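Local coordinates for protein (thiaminase I) (Bacillus subtilis, PDB 3THI) that degrades thiamin by transferring its pyrimidine part from the thiazole to another base or nucleophile, at residues S159-A164 and R347-D352; D182-K187 and Q355-A360. All coordinates share one frame; numbering follows the deposited sequence.

Interaction 1: residues S159-A164 and R347-D352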
# COMPACT_ATOMS: atom_id res chain seq x y z
N SER A 159 -10.24 6.08 -2.02
CA SER A 159 -9.61 5.29 -0.96
C SER A 159 -9.28 6.14 0.25
O SER A 159 -9.47 5.71 1.38
CB SER A 159 -8.34 4.62 -1.47
OG SER A 159 -8.67 3.53 -2.30
N MET A 160 -8.76 7.34 0.01
CA MET A 160 -8.42 8.23 1.12
C MET A 160 -9.70 8.62 1.85
O MET A 160 -9.73 8.66 3.09
CB MET A 160 -7.69 9.45 0.60
CG MET A 160 -6.32 9.13 0.07
SD MET A 160 -5.51 10.56 -0.60
CE MET A 160 -5.01 11.41 0.89
N TYR A 161 -10.76 8.84 1.09
CA TYR A 161 -12.07 9.18 1.64
C TYR A 161 -12.55 8.10 2.62
O TYR A 161 -12.91 8.38 3.77
CB TYR A 161 -13.10 9.35 0.51
CG TYR A 161 -14.49 9.65 1.01
CD1 TYR A 161 -14.88 10.96 1.32
CD2 TYR A 161 -15.41 8.62 1.25
CE1 TYR A 161 -16.13 11.23 1.87
CE2 TYR A 161 -16.67 8.89 1.81
CZ TYR A 161 -17.01 10.20 2.11
OH TYR A 161 -18.24 10.49 2.65
N LEU A 162 -12.54 6.85 2.16
CA LEU A 162 -13.00 5.71 2.95
C LEU A 162 -12.15 5.43 4.17
O LEU A 162 -12.66 5.00 5.20
CB LEU A 162 -13.12 4.48 2.06
CG LEU A 162 -14.22 4.65 1.01
CD1 LEU A 162 -14.23 3.50 0.03
CD2 LEU A 162 -15.53 4.74 1.72
N GLU A 163 -10.85 5.66 4.06
CA GLU A 163 -9.95 5.46 5.19
C GLU A 163 -10.23 6.54 6.23
O GLU A 163 -10.36 6.26 7.42
CB GLU A 163 -8.49 5.53 4.75
CG GLU A 163 -8.05 4.37 3.89
CD GLU A 163 -6.56 4.22 3.86
OE1 GLU A 163 -5.87 5.23 3.63
OE2 GLU A 163 -6.07 3.09 4.06
N ALA A 164 -10.32 7.78 5.75
CA ALA A 164 -10.59 8.92 6.62
C ALA A 164 -11.91 8.72 7.35
O ALA A 164 -12.01 9.00 8.54
CB ALA A 164 -10.64 10.21 5.80
N ARG A 347 -16.04 -1.96 -7.09
CA ARG A 347 -15.91 -1.42 -8.45
C ARG A 347 -17.01 -0.44 -8.83
O ARG A 347 -16.72 0.62 -9.37
CB ARG A 347 -15.78 -2.54 -9.49
CG ARG A 347 -14.53 -3.39 -9.32
CD ARG A 347 -14.19 -4.13 -10.62
NE ARG A 347 -13.17 -5.16 -10.45
CZ ARG A 347 -11.88 -4.93 -10.21
NH1 ARG A 347 -11.41 -3.69 -10.09
NH2 ARG A 347 -11.04 -5.95 -10.14
N THR A 348 -18.26 -0.76 -8.51
CA THR A 348 -19.37 0.12 -8.83
C THR A 348 -19.28 1.40 -7.98
O THR A 348 -19.41 2.50 -8.51
CB THR A 348 -20.76 -0.56 -8.61
OG1 THR A 348 -20.88 -1.69 -9.48
CG2 THR A 348 -21.92 0.41 -8.91
N TRP A 349 -19.03 1.22 -6.69
CA TRP A 349 -18.92 2.35 -5.77
C TRP A 349 -17.80 3.30 -6.19
O TRP A 349 -17.90 4.51 -6.00
CB TRP A 349 -18.67 1.85 -4.35
CG TRP A 349 -18.85 2.93 -3.30
CD1 TRP A 349 -19.98 3.20 -2.60
CD2 TRP A 349 -17.86 3.88 -2.86
NE1 TRP A 349 -19.78 4.26 -1.75
CE2 TRP A 349 -18.49 4.70 -1.89
CE3 TRP A 349 -16.52 4.13 -3.19
CZ2 TRP A 349 -17.81 5.75 -1.24
CZ3 TRP A 349 -15.85 5.19 -2.54
CH2 TRP A 349 -16.50 5.98 -1.59
N LEU A 350 -16.73 2.74 -6.76
CA LEU A 350 -15.60 3.53 -7.21
C LEU A 350 -15.99 4.37 -8.43
O LEU A 350 -15.58 5.54 -8.55
CB LEU A 350 -14.42 2.61 -7.54
CG LEU A 350 -13.17 2.62 -6.66
CD1 LEU A 350 -13.46 3.12 -5.27
CD2 LEU A 350 -12.58 1.23 -6.64
N LYS A 351 -16.77 3.79 -9.33
CA LYS A 351 -17.22 4.52 -10.52
C LYS A 351 -18.14 5.66 -10.09
O LYS A 351 -18.02 6.79 -10.57
CB LYS A 351 -17.96 3.59 -11.50
CG LYS A 351 -17.07 2.54 -12.14
CD LYS A 351 -17.77 1.84 -13.30
CE LYS A 351 -16.83 0.88 -14.02
NZ LYS A 351 -17.35 0.47 -15.36
N ASP A 352 -19.04 5.35 -9.17
CA ASP A 352 -19.99 6.32 -8.63
C ASP A 352 -19.29 7.45 -7.90
O ASP A 352 -19.74 8.61 -7.95
CB ASP A 352 -20.94 5.63 -7.65
CG ASP A 352 -21.97 4.75 -8.32
OD1 ASP A 352 -22.21 4.92 -9.54
OD2 ASP A 352 -22.54 3.88 -7.62
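Tyr161 is the first residue of 159-164 to reach the other helix: its ring carbon CD2 comes to 4.0 Å from CH2 of Trp349, meeting the indole at its edge while the two side chains run at about a right angle. Tyr161 OH accepts a hydrogen bond from the backbone N of Asn185. One residue on, Leu162 does most of the work. Its CG and both methyls lie against the outer end of the indole's six-membered ring, with CD1 3.5 Å from CZ3 and CD2 3.7 Å from CH2, all three carbons on one side of the indole plane. Trp349 arrives from the opposite direction; with CG anti to its backbone N (chi1 -167°), the indole extends out from helix 346-353 toward helix 154-169. NE1 is spent on a hydrogen bond to the carbonyl of Pro179, which helps fix the ring's rotation, and CD1 of Leu350 lies in the ring plane at another edge. With an alanine in place of Leu162, the end of the indole would probably lose its apolar cover and a gap would open between the helices. This is buried, purely apolar helix-on-helix packing, one tryptophan spanning the interface, in what is probably a periplasmic-binding-protein-like fold.

Interaction 2: residues D182-K187 and Q355-A360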
# COMPACT_ATOMS: atom_id res chain seq x y z
N ASP A 182 -23.92 10.36 -0.98
CA ASP A 182 -24.80 11.50 -0.77
C ASP A 182 -25.69 11.15 0.42
O ASP A 182 -26.55 10.26 0.33
CB ASP A 182 -25.64 11.73 -2.03
CG ASP A 182 -26.62 12.89 -1.89
OD1 ASP A 182 -26.66 13.56 -0.83
OD2 ASP A 182 -27.36 13.12 -2.86
N PRO A 183 -25.52 11.86 1.55
CA PRO A 183 -24.57 12.96 1.74
C PRO A 183 -23.14 12.49 2.02
O PRO A 183 -22.92 11.47 2.68
CB PRO A 183 -25.15 13.68 2.95
CG PRO A 183 -25.63 12.54 3.79
CD PRO A 183 -26.33 11.65 2.77
N LEU A 184 -22.17 13.23 1.51
CA LEU A 184 -20.77 12.89 1.75
C LEU A 184 -20.45 13.31 3.17
O LEU A 184 -21.12 14.19 3.71
CB LEU A 184 -19.85 13.62 0.77
CG LEU A 184 -19.82 13.09 -0.65
CD1 LEU A 184 -19.12 14.10 -1.52
CD2 LEU A 184 -19.13 11.74 -0.69
N ASN A 185 -19.46 12.68 3.79
CA ASN A 185 -19.10 13.07 5.14
C ASN A 185 -18.32 14.37 5.04
O ASN A 185 -17.27 14.42 4.39
CB ASN A 185 -18.27 12.00 5.85
CG ASN A 185 -17.91 12.40 7.26
OD1 ASN A 185 -17.11 13.32 7.47
ND2 ASN A 185 -18.51 11.74 8.24
N ASP A 186 -18.82 15.42 5.69
CA ASP A 186 -18.19 16.73 5.66
C ASP A 186 -16.83 16.82 6.32
O ASP A 186 -15.96 17.52 5.82
CB ASP A 186 -19.13 17.79 6.23
CG ASP A 186 -20.33 18.03 5.33
OD1 ASP A 186 -20.13 18.50 4.19
OD2 ASP A 186 -21.47 17.72 5.76
N LYS A 187 -16.66 16.14 7.45
CA LYS A 187 -15.39 16.13 8.16
C LYS A 187 -14.32 15.51 7.27
O LYS A 187 -13.21 16.04 7.16
CB LYS A 187 -15.51 15.34 9.46
CG LYS A 187 -16.08 16.10 10.64
CD LYS A 187 -16.33 15.16 11.81
CE LYS A 187 -16.70 15.91 13.09
NZ LYS A 187 -15.52 16.67 13.62
N GLN A 355 -17.72 10.51 -9.79
CA GLN A 355 -18.71 11.42 -10.36
C GLN A 355 -19.17 12.43 -9.30
O GLN A 355 -19.95 13.33 -9.60
CB GLN A 355 -19.94 10.65 -10.81
CG GLN A 355 -19.68 9.61 -11.86
CD GLN A 355 -20.98 9.12 -12.44
OE1 GLN A 355 -21.42 9.64 -13.46
NE2 GLN A 355 -21.64 8.17 -11.76
N VAL A 356 -18.66 12.28 -8.08
CA VAL A 356 -19.08 13.16 -7.00
C VAL A 356 -17.94 13.72 -6.13
O VAL A 356 -18.00 14.88 -5.69
CB VAL A 356 -20.17 12.43 -6.13
CG1 VAL A 356 -19.54 11.55 -5.08
CG2 VAL A 356 -21.14 13.43 -5.54
N LEU A 357 -16.88 12.94 -5.93
CA LEU A 357 -15.74 13.36 -5.11
C LEU A 357 -14.94 14.54 -5.65
O LEU A 357 -14.61 15.46 -4.90
CB LEU A 357 -14.84 12.17 -4.80
CG LEU A 357 -14.65 11.76 -3.34
CD1 LEU A 357 -15.97 11.74 -2.61
CD2 LEU A 357 -14.01 10.39 -3.28
N PRO A 358 -14.57 14.52 -6.95
CA PRO A 358 -13.81 15.64 -7.52
C PRO A 358 -14.52 16.99 -7.36
O PRO A 358 -13.88 18.03 -7.19
CB PRO A 358 -13.67 15.23 -8.98
CG PRO A 358 -13.57 13.76 -8.90
CD PRO A 358 -14.66 13.42 -7.92
N GLU A 359 -15.86 16.99 -7.43
CA GLU A 359 -16.64 18.22 -7.27
C GLU A 359 -16.57 18.67 -5.82
O GLU A 359 -16.28 19.84 -5.54
CB GLU A 359 -18.11 17.99 -7.63
CG GLU A 359 -18.35 17.58 -9.07
CD GLU A 359 -19.80 17.74 -9.49
OE1 GLU A 359 -20.34 18.86 -9.32
OE2 GLU A 359 -20.41 16.75 -9.97
N ALA A 360 -16.84 17.73 -4.91
CA ALA A 360 -16.81 17.97 -3.46
C ALA A 360 -15.45 18.49 -2.99
O ALA A 360 -15.36 19.26 -2.03
CB ALA A 360 -17.19 16.70 -2.72
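No flat group stands between Leu184 and its partners Ala360 and Leu357, so no ring face or edge is used across this contact; the ring that borders it is that of Tyr161, from helix 154-169, which touches both leucines. What meets here is methyl on methyl. Leu184 CG is anti to the carbonyl carbon (chi1 -76°), and the branch reaches the start of helix 357-361 with both of its methyls. CD1 presses on CB of Ala360 at 3.5 Å, tighter than usual for two carbons, and CD2 lies 3.7 Å from CD1 of Leu357. Val356 is a looser neighbour, its CG1 4.4 Å from CD1 of Leu184. Val356 is also the N-cap of this helix, and its carbonyl O receives the first-turn bond from Ala360 N at 3.2 Å. Val356, Leu357 and Ala360 belong to that opening turn, so Leu184 packs on it. Leu184's own backbone comes from a loop with a cis peptide before Pro183, and the next residue, Asn185, is the N-cap of helix 186-199, its OD1 taking the N-H of Val188. The motif is a loop leucine, just ahead of one capped helix, set against the opening turn of another, the last helix of the model.

Interactions 1 and 2 lie about 11 Å apart between centres and share helix 154-169, although only interaction 1 takes a segment from it. Tyr161 joins them: it reaches the backbone of interaction 2 and packs its CB on CD2 of Leu357. In interaction 1 every touching residue is buried, an indole lies against leucine and tyrosine, and two helices are brought together. Interaction 2 sits farther from the chain's centre and is partly buried; there aliphatic groups alone seat a loop on a short helix. Neither has a hydrogen bond across it. Helix 346-353, packed on helix 154-169, is followed after a short non-helical link by helix 357-361, packed on the loop into helix 186-199.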